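Local coordinates for protein cytidine deaminase (Burkholderia pseudomallei, PDB 3DMO) that probably scavenges cytidine and 2'-deoxycytidine for UMP synthesis, as a zinc-dependent cytidine deaminase that hydrolyses them to uridine and 2'-deoxyuridine with release of ammonia, at residues 34-39 with 81-86; 110-115 with 122-127; 99-104 with 129-134. All coordinates share one frame; numbering follows the deposited sequence.

How the contacts relate
Contacts 1 and 2 are antiparallel strand pairs of one five-stranded mixed sheet, in which strands 80-87 and 112-116 are neighbours. Contact 1 lies in the core, and its side chains are all aliphatic, from alanine to leucine and isoleucine. Contact 2 is partly buried. It brings in strand 122-126, outermost on that side within this chain, where Val-122 and Val-124 are exposed, and mixes apolar residues with charged and hydroxyl ones. Contact 3 joins helix 97-107, which carries a zinc ligand, to the end of helix 127-130 and the chain after it. It is buried, partly by other subunits. Its Leu-130 packs on Val-113, Arg-123 and Thr-125 of contact 2; Met-103 reaches Ile-83 of contact 1.

Contact 1: residues 34-39 with 81-86; sequences VGAALV and AAIAVV
Val-39 CG1 packs on the methyl of Ala-82, 3.8 Å from its CB, where two inner strands of the five-stranded cytidine deaminase sheet run antiparallel. This branch of Val-39 sits between its own backbone N and carbonyl carbon (chi1 61°), which turns it to the neighbouring strand. On the face with Ala-36 and Val-85, Leu-38 CD1 meets Ile-83 CB at 3.9 Å, and the two side chains cross at a slant. Nearer the start of segment 34-39, Val-34 CG1 touches Val-85 CG1.

The backbones set these pairs in register. Gly-35 and Val-86 exchange two hydrogen bonds, and so do Ala-37 and Ala-84. The closer of the latter runs from Ala-84 N to Ala-37 O at 2.8 Å. Between these pairs, Ala-36 and Val-85 form a non-hydrogen-bonded pair, and Ala-36 CA comes 3.0 Å from Ala-84 O in a CA-H...O contact. At the other end, Val-39 N donates to Ala-82 O at 2.8 Å, and the pattern changes to a classic beta bulge, with Ala-81 and Ala-82 both opposite Val-39.

Further out, the face with Leu-38 and Val-85 is covered by helix 62-72. Val-85 touches Glu-63 there, the predicted proton donor, so this pair of strands backs the probable active site. Ala-37 and Ala-84 point to the other face, where both meet Leu-14 of helix 11-22. The sheet is thus covered by helices on both faces, as in other members of the deaminase family. Val-34 N bonds to Asn-50 OD1, the side chain of a predicted substrate-binding residue.

In the bulge, Val-39 O accepts from Ala-81 N at 2.9 Å, in the carbonyl plane, and weakly from Ala-82 N at 3.4 Å.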
loop_
_atom_site.group_PDB
_atom_site.type_symbol
_atom_site.label_atom_id
_atom_site.label_comp_id
_atom_site.label_asym_id
_atom_site.label_seq_id
_atom_site.Cartn_x
_atom_site.Cartn_y
_atom_site.Cartn_z
ATOM N N VAL A 34 13.161 -1.957 -12.182
ATOM C CA VAL A 34 13.005 -3.385 -11.949
ATOM C C VAL A 34 12.095 -3.947 -13.040
ATOM O O VAL A 34 11.158 -3.281 -13.483
ATOM C CB VAL A 34 12.404 -3.696 -10.545
ATOM C CG1 VAL A 34 12.363 -5.208 -10.276
ATOM C CG2 VAL A 34 13.191 -3.016 -9.432
ATOM N N GLY A 35 12.394 -5.164 -13.488
ATOM C CA GLY A 35 11.530 -5.855 -14.436
ATOM C C GLY A 35 11.153 -7.234 -13.945
ATOM O O GLY A 35 11.880 -7.862 -13.173
ATOM N N ALA A 36 10.001 -7.707 -14.405
ATOM C CA ALA A 36 9.553 -9.057 -14.111
ATOM C C ALA A 36 8.888 -9.636 -15.332
ATOM O O ALA A 36 8.345 -8.907 -16.163
ATOM C CB ALA A 36 8.589 -9.066 -12.923
ATOM N N ALA A 37 8.958 -10.952 -15.458
ATOM C CA ALA A 37 8.251 -11.642 -16.522
ATOM C C ALA A 37 7.621 -12.897 -15.962
ATOM O O ALA A 37 8.290 -13.713 -15.335
ATOM C CB ALA A 37 9.181 -11.973 -17.668
ATOM N N LEU A 38 6.325 -13.027 -16.213
ATOM C CA LEU A 38 5.496 -14.080 -15.646
ATOM C C LEU A 38 5.032 -14.969 -16.786
ATOM O O LEU A 38 4.549 -14.459 -17.807
ATOM C CB LEU A 38 4.285 -13.422 -14.980
ATOM C CG LEU A 38 3.185 -14.222 -14.306
ATOM C CD1 LEU A 38 3.716 -14.961 -13.080
ATOM C CD2 LEU A 38 2.075 -13.254 -13.922
ATOM N N VAL A 39 5.187 -16.284 -16.637
ATOM C CA VAL A 39 4.724 -17.202 -17.675
ATOM C C VAL A 39 3.604 -18.053 -17.108
ATOM O O VAL A 39 3.730 -18.590 -16.018
ATOM C CB VAL A 39 5.873 -18.067 -18.300
ATOM C CG1 VAL A 39 6.562 -18.959 -17.257
ATOM C CG2 VAL A 39 5.337 -18.888 -19.489
ATOM N N ALA A 81 3.188 -20.561 -13.978
ATOM C CA ALA A 81 4.275 -21.536 -13.927
ATOM C C ALA A 81 5.529 -20.971 -13.258
ATOM O O ALA A 81 6.157 -21.637 -12.432
ATOM C CB ALA A 81 4.605 -22.012 -15.329
ATOM N N ALA A 82 5.896 -19.747 -13.627
ATOM C CA ALA A 82 7.143 -19.135 -13.162
ATOM C C ALA A 82 7.110 -17.624 -13.313
ATOM O O ALA A 82 6.419 -17.083 -14.197
ATOM C CB ALA A 82 8.346 -19.701 -13.938
ATOM N N ILE A 83 7.888 -16.953 -12.464
ATOM C CA ILE A 83 8.142 -15.522 -12.590
ATOM C C ILE A 83 9.648 -15.258 -12.474
ATOM O O ILE A 83 10.311 -15.839 -11.619
ATOM C CB ILE A 83 7.320 -14.698 -11.544
ATOM C CG1 ILE A 83 7.379 -13.193 -11.847
ATOM C CG2 ILE A 83 7.722 -15.043 -10.112
ATOM C CD1 ILE A 83 6.406 -12.364 -10.998
ATOM N N ALA A 84 10.189 -14.447 -13.386
ATOM C CA ALA A 84 11.579 -13.964 -13.288
ATOM C C ALA A 84 11.568 -12.504 -12.864
ATOM O O ALA A 84 10.716 -11.743 -13.314
ATOM C CB ALA A 84 12.307 -14.111 -14.634
ATOM N N VAL A 85 12.497 -12.118 -11.988
ATOM C CA VAL A 85 12.603 -10.730 -11.511
ATOM C C VAL A 85 14.068 -10.289 -11.656
ATOM O O VAL A 85 14.985 -11.053 -11.319
ATOM C CB VAL A 85 12.151 -10.588 -10.023
ATOM C CG1 VAL A 85 11.927 -9.105 -9.644
ATOM C CG2 VAL A 85 10.889 -11.406 -9.759
ATOM N N VAL A 86 14.287 -9.065 -12.147
ATOM C CA VAL A 86 15.650 -8.561 -12.387
ATOM C C VAL A 86 15.790 -7.087 -11.978
ATOM O O VAL A 86 14.900 -6.276 -12.229
ATOM C CB VAL A 86 16.101 -8.788 -13.873
ATOM C CG1 VAL A 86 15.189 -8.057 -14.871
ATOM C CG2 VAL A 86 17.549 -8.378 -14.066
#

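Contact 2: residues 110-115 with 122-127; sequences TLEVVL and VRVTSA
Leu-115 lays its CD1 methyl over one face of the Arg-123 guanidinium, 3.8 Å from NH2. The two side chains lie alongside and point the same way. Arg-123 CG sits between its backbone N and carbonyl carbon (chi1 72°), and the chain runs extended from there to NE, which carries the guanidinium alongside Leu-115. Arg-123 NH2 also makes a long, weak ion pair with Asp-133 OD1 of the second subunit. Leu-115 CD1 also meets Thr-125 CG2 at 4.0 Å. Val-113 adds its CB to Thr-125 CG2 and brings CG2 to 3.7 Å from Ala-127 N.

The other face is less buried. Val-124 CG1 rests against the stem of Glu-112, 3.9 Å from CG, while Glu-112 OE1 bonds to NE2 of His-6 in the N-terminal histidine tag. Val-114 and Val-122 touch through their CG1 methyls.

This is a beta hairpin. Leu-115 and Arg-123 form one hydrogen-bonded pair, Val-113 and Thr-125 the next. In the second pair, Thr-125 N approaches Val-113 O in the carbonyl plane. Val-113 N instead comes to Thr-125 O from above the carbonyl plane of Thr-125, 43° out of it, yet still at 2.8 Å. Past the strand end, Ala-127 N donates to Leu-111 O at 3.1 Å. Ser-126 is the N-cap of the short helix that follows, and its OG accepts from Asp-129 N.

Strand 112-116 is the inner member, hydrogen-bonded along its other edge to strand 80-87. Helix 11-22 covers Val-114 and Val-124 through His-11. On the opposite face, Leu-130 of helix 127-130 packs on Val-113, Arg-123 and Thr-125.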
loop_
_atom_site.group_PDB
_atom_site.type_symbol
_atom_site.label_atom_id
_atom_site.label_comp_id
_atom_site.label_asym_id
_atom_site.label_seq_id
_atom_site.Cartn_x
_atom_site.Cartn_y
_atom_site.Cartn_z
ATOM N N THR A 110 4.003 -22.965 -4.331
ATOM C CA THR A 110 4.843 -23.693 -5.288
ATOM C C THR A 110 5.274 -22.899 -6.525
ATOM O O THR A 110 5.994 -23.433 -7.366
ATOM C CB THR A 110 4.166 -25.017 -5.742
ATOM O OG1 THR A 110 2.846 -24.732 -6.213
ATOM C CG2 THR A 110 4.086 -26.005 -4.575
ATOM N N LEU A 111 4.840 -21.642 -6.657
ATOM C CA LEU A 111 5.269 -20.839 -7.809
ATOM C C LEU A 111 6.797 -20.758 -7.865
ATOM O O LEU A 111 7.431 -20.423 -6.872
ATOM C CB LEU A 111 4.679 -19.423 -7.765
ATOM C CG LEU A 111 5.158 -18.457 -8.856
ATOM C CD1 LEU A 111 4.527 -18.777 -10.187
ATOM C CD2 LEU A 111 4.905 -16.999 -8.473
ATOM N N GLU A 112 7.368 -21.068 -9.028
ATOM C CA GLU A 112 8.813 -20.984 -9.235
ATOM C C GLU A 112 9.205 -19.526 -9.429
ATOM O O GLU A 112 8.601 -18.822 -10.236
ATOM C CB GLU A 112 9.236 -21.821 -10.447
ATOM C CG GLU A 112 10.731 -21.798 -10.733
ATOM C CD GLU A 112 11.117 -22.640 -11.942
ATOM O OE1 GLU A 112 10.642 -22.345 -13.058
ATOM O OE2 GLU A 112 11.912 -23.591 -11.779
ATOM N N VAL A 113 10.208 -19.081 -8.674
ATOM C CA VAL A 113 10.650 -17.694 -8.702
ATOM C C VAL A 113 12.131 -17.668 -9.101
ATOM O O VAL A 113 12.978 -18.230 -8.405
ATOM C CB VAL A 113 10.428 -17.013 -7.320
ATOM C CG1 VAL A 113 10.923 -15.578 -7.344
ATOM C CG2 VAL A 113 8.947 -17.064 -6.919
ATOM N N VAL A 114 12.422 -17.050 -10.243
ATOM C CA VAL A 114 13.778 -16.951 -10.781
ATOM C C VAL A 114 14.293 -15.528 -10.541
ATOM O O VAL A 114 13.797 -14.576 -11.150
ATOM C CB VAL A 114 13.814 -17.259 -12.317
ATOM C CG1 VAL A 114 15.240 -17.181 -12.857
ATOM C CG2 VAL A 114 13.175 -18.623 -12.630
ATOM N N LEU A 115 15.269 -15.390 -9.646
ATOM C CA LEU A 115 15.792 -14.071 -9.271
ATOM C C LEU A 115 17.147 -13.848 -9.911
ATOM O O LEU A 115 17.997 -14.734 -9.891
ATOM C CB LEU A 115 15.912 -13.956 -7.751
ATOM C CG LEU A 115 14.616 -14.209 -6.994
ATOM C CD1 LEU A 115 14.910 -14.273 -5.501
ATOM C CD2 LEU A 115 13.567 -13.139 -7.353
ATOM N N VAL A 122 22.173 -15.680 -10.654
ATOM C CA VAL A 122 20.830 -16.270 -10.658
ATOM C C VAL A 122 20.622 -17.132 -9.425
ATOM O O VAL A 122 21.514 -17.876 -9.028
ATOM C CB VAL A 122 20.586 -17.137 -11.923
ATOM C CG1 VAL A 122 19.189 -17.793 -11.888
ATOM C CG2 VAL A 122 20.735 -16.315 -13.175
ATOM N N ARG A 123 19.461 -17.008 -8.788
ATOM C CA ARG A 123 19.013 -18.062 -7.888
ATOM C C ARG A 123 17.549 -18.397 -8.120
ATOM O O ARG A 123 16.741 -17.530 -8.482
ATOM C CB ARG A 123 19.303 -17.759 -6.412
ATOM C CG ARG A 123 18.453 -16.693 -5.776
ATOM C CD ARG A 123 18.852 -16.552 -4.317
ATOM N NE ARG A 123 17.891 -15.772 -3.537
ATOM C CZ ARG A 123 16.929 -16.298 -2.783
ATOM N NH1 ARG A 123 16.776 -17.615 -2.707
ATOM N NH2 ARG A 123 16.113 -15.506 -2.099
ATOM N N VAL A 124 17.233 -19.670 -7.938
ATOM C CA VAL A 124 15.885 -20.167 -8.155
ATOM C C VAL A 124 15.293 -20.554 -6.811
ATOM O O VAL A 124 15.910 -21.259 -6.005
ATOM C CB VAL A 124 15.843 -21.339 -9.172
ATOM C CG1 VAL A 124 14.397 -21.809 -9.402
ATOM C CG2 VAL A 124 16.471 -20.919 -10.498
ATOM N N THR A 125 14.097 -20.052 -6.562
ATOM C CA THR A 125 13.431 -20.324 -5.307
ATOM C C THR A 125 11.927 -20.494 -5.575
ATOM O O THR A 125 11.527 -20.678 -6.720
ATOM C CB THR A 125 13.780 -19.238 -4.245
ATOM O OG1 THR A 125 13.179 -19.571 -2.988
ATOM C CG2 THR A 125 13.354 -17.828 -4.694
ATOM N N SER A 126 11.119 -20.470 -4.522
ATOM C CA SER A 126 9.662 -20.573 -4.649
ATOM C C SER A 126 8.999 -19.477 -3.814
ATOM O O SER A 126 9.635 -18.905 -2.919
ATOM C CB SER A 126 9.172 -21.955 -4.199
ATOM O OG SER A 126 9.264 -22.110 -2.789
ATOM N N ALA A 127 7.732 -19.179 -4.101
ATOM C CA ALA A 127 7.007 -18.164 -3.324
ATOM C C ALA A 127 6.915 -18.570 -1.852
ATOM O O ALA A 127 7.048 -17.728 -0.954
ATOM C CB ALA A 127 5.626 -17.919 -3.909
#

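Contact 3: residues 99-104 with 129-134; sequences CRQVMI and DLLPDA. With ZN (zinc ion), chain E.
Arg-100 starts with CB against Leu-131 CD1, 4.2 Å away. Its chain then runs extended from CG to NE and crosses Leu-130 at about a right angle. CG and CD pass Leu-130 CB, CD at 3.8 Å. NE turns to Pro-95 O of its own chain. CZ lies under Leu-130 CD2, which sits 3.8 Å above the guanidinium plane, over its centre. At the tip, NH1 donates to Leu-130 O at 2.7 Å, on a lone pair and in the carbonyl plane. NH1 also bonds to Pro-132 O of the second subunit, and NH2 to Asp-133 O there.

Helix 97-107 carries part of the deaminase zinc site: one residue before Arg-100, Cys-99 SG binds zinc at 2.4 Å, with Cys-61, Cys-96 and a water completing the shell.

Further along, Leu-131 CD2 meets Gln-101 OE1 at 3.6 Å; that oxygen accepts from Gly-97 N of the second subunit. Met-103 bends at chi3 (-68°) and brings CE to Leu-130 CD1. Ile-104 CD1 presses on Ala-134 CB at 3.5 Å.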
loop_
_atom_site.group_PDB
_atom_site.type_symbol
_atom_site.label_atom_id
_atom_site.label_comp_id
_atom_site.label_asym_id
_atom_site.label_seq_id
_atom_site.Cartn_x
_atom_site.Cartn_y
_atom_site.Cartn_z
ATOM N N CYS A 99 5.433 -7.810 -2.326
ATOM C CA CYS A 99 5.437 -8.682 -3.505
ATOM C C CYS A 99 5.365 -10.167 -3.178
ATOM O O CYS A 99 4.688 -10.917 -3.878
ATOM C CB CYS A 99 6.649 -8.413 -4.399
ATOM S SG CYS A 99 6.496 -6.896 -5.347
ATOM N N ARG A 100 6.067 -10.580 -2.119
ATOM C CA ARG A 100 6.023 -11.967 -1.644
ATOM C C ARG A 100 4.619 -12.381 -1.204
ATOM O O ARG A 100 4.188 -13.498 -1.484
ATOM C CB ARG A 100 7.040 -12.196 -0.521
ATOM C CG ARG A 100 8.485 -12.036 -0.968
ATOM C CD ARG A 100 9.450 -12.271 0.186
ATOM N NE ARG A 100 10.791 -11.774 -0.117
ATOM C CZ ARG A 100 11.919 -12.182 0.467
ATOM N NH1 ARG A 100 11.912 -13.119 1.417
ATOM N NH2 ARG A 100 13.068 -11.625 0.108
ATOM N N GLN A 101 3.903 -11.472 -0.540
ATOM C CA GLN A 101 2.538 -11.743 -0.081
ATOM C C GLN A 101 1.568 -11.904 -1.257
ATOM O O GLN A 101 0.705 -12.796 -1.258
ATOM C CB GLN A 101 2.059 -10.637 0.867
ATOM C CG GLN A 101 0.747 -10.942 1.608
ATOM C CD GLN A 101 0.882 -12.108 2.567
ATOM O OE1 GLN A 101 1.732 -12.102 3.459
ATOM N NE2 GLN A 101 0.041 -13.122 2.386
ATOM N N VAL A 102 1.743 -11.062 -2.278
ATOM C CA VAL A 102 0.922 -11.132 -3.493
ATOM C C VAL A 102 1.297 -12.364 -4.338
ATOM O O VAL A 102 0.418 -13.076 -4.826
ATOM C CB VAL A 102 1.019 -9.832 -4.312
ATOM C CG1 VAL A 102 0.320 -9.972 -5.662
ATOM C CG2 VAL A 102 0.425 -8.668 -3.520
ATOM N N MET A 103 2.592 -12.637 -4.469
ATOM C CA MET A 103 3.046 -13.843 -5.156
ATOM C C MET A 103 2.509 -15.118 -4.530
ATOM O O MET A 103 2.137 -16.044 -5.247
ATOM C CB MET A 103 4.571 -13.912 -5.234
ATOM C CG MET A 103 5.162 -12.957 -6.243
ATOM S SD MET A 103 6.914 -13.287 -6.501
ATOM C CE MET A 103 7.598 -12.810 -4.928
ATOM N N ILE A 104 2.453 -15.174 -3.200
ATOM C CA ILE A 104 1.998 -16.404 -2.562
ATOM C C ILE A 104 0.492 -16.624 -2.755
ATOM O O ILE A 104 0.061 -17.752 -2.984
ATOM C CB ILE A 104 2.472 -16.548 -1.080
ATOM C CG1 ILE A 104 2.769 -18.035 -0.788
ATOM C CG2 ILE A 104 1.475 -15.925 -0.089
ATOM C CD1 ILE A 104 3.481 -18.297 0.510
ATOM N N ASP A 129 9.080 -20.515 -0.140
ATOM C CA ASP A 129 10.399 -20.367 0.498
ATOM C C ASP A 129 10.717 -18.912 0.840
ATOM O O ASP A 129 11.363 -18.638 1.853
ATOM C CB ASP A 129 11.512 -20.934 -0.383
ATOM C CG ASP A 129 11.455 -22.452 -0.496
ATOM O OD1 ASP A 129 11.016 -23.122 0.460
ATOM O OD2 ASP A 129 11.847 -22.978 -1.552
ATOM N N LEU A 130 10.256 -17.989 -0.005
ATOM C CA LEU A 130 10.468 -16.553 0.204
ATOM C C LEU A 130 9.640 -16.007 1.366
ATOM O O LEU A 130 9.990 -14.981 1.966
ATOM C CB LEU A 130 10.161 -15.773 -1.079
ATOM C CG LEU A 130 11.180 -15.859 -2.211
ATOM C CD1 LEU A 130 10.574 -15.273 -3.462
ATOM C CD2 LEU A 130 12.476 -15.141 -1.849
ATOM N N LEU A 131 8.549 -16.701 1.684
ATOM C CA LEU A 131 7.622 -16.242 2.714
ATOM C C LEU A 131 7.190 -17.405 3.604
ATOM O O LEU A 131 6.082 -17.941 3.439
ATOM C CB LEU A 131 6.414 -15.538 2.071
ATOM C CG LEU A 131 5.574 -14.589 2.937
ATOM C CD1 LEU A 131 6.377 -13.376 3.412
ATOM C CD2 LEU A 131 4.358 -14.141 2.148
ATOM N N PRO A 132 8.072 -17.812 4.542
ATOM C CA PRO A 132 7.776 -18.978 5.385
ATOM C C PRO A 132 6.618 -18.719 6.347
ATOM O O PRO A 132 6.492 -17.617 6.896
ATOM C CB PRO A 132 9.086 -19.218 6.144
ATOM C CG PRO A 132 9.814 -17.907 6.116
ATOM C CD PRO A 132 9.391 -17.215 4.848
ATOM N N ASP A 133 5.769 -19.733 6.517
ATOM C CA ASP A 133 4.580 -19.622 7.341
ATOM C C ASP A 133 3.809 -18.346 7.001
ATOM O O ASP A 133 3.607 -17.481 7.860
ATOM C CB ASP A 133 4.941 -19.667 8.827
ATOM C CG ASP A 133 3.710 -19.714 9.722
ATOM O OD1 ASP A 133 2.634 -20.169 9.245
ATOM O OD2 ASP A 133 3.812 -19.295 10.899
ATOM N N ALA A 134 3.393 -18.244 5.741
ATOM C CA ALA A 134 2.708 -17.060 5.224
ATOM C C ALA A 134 1.341 -16.832 5.851
ATOM O O ALA A 134 0.677 -17.778 6.283
ATOM C CB ALA A 134 2.587 -17.137 3.713
HETATM ZN ZN ZN E . 8.051 -5.454 -4.278
HETATM O O HOH W 1 9.966 -6.140 -4.942
#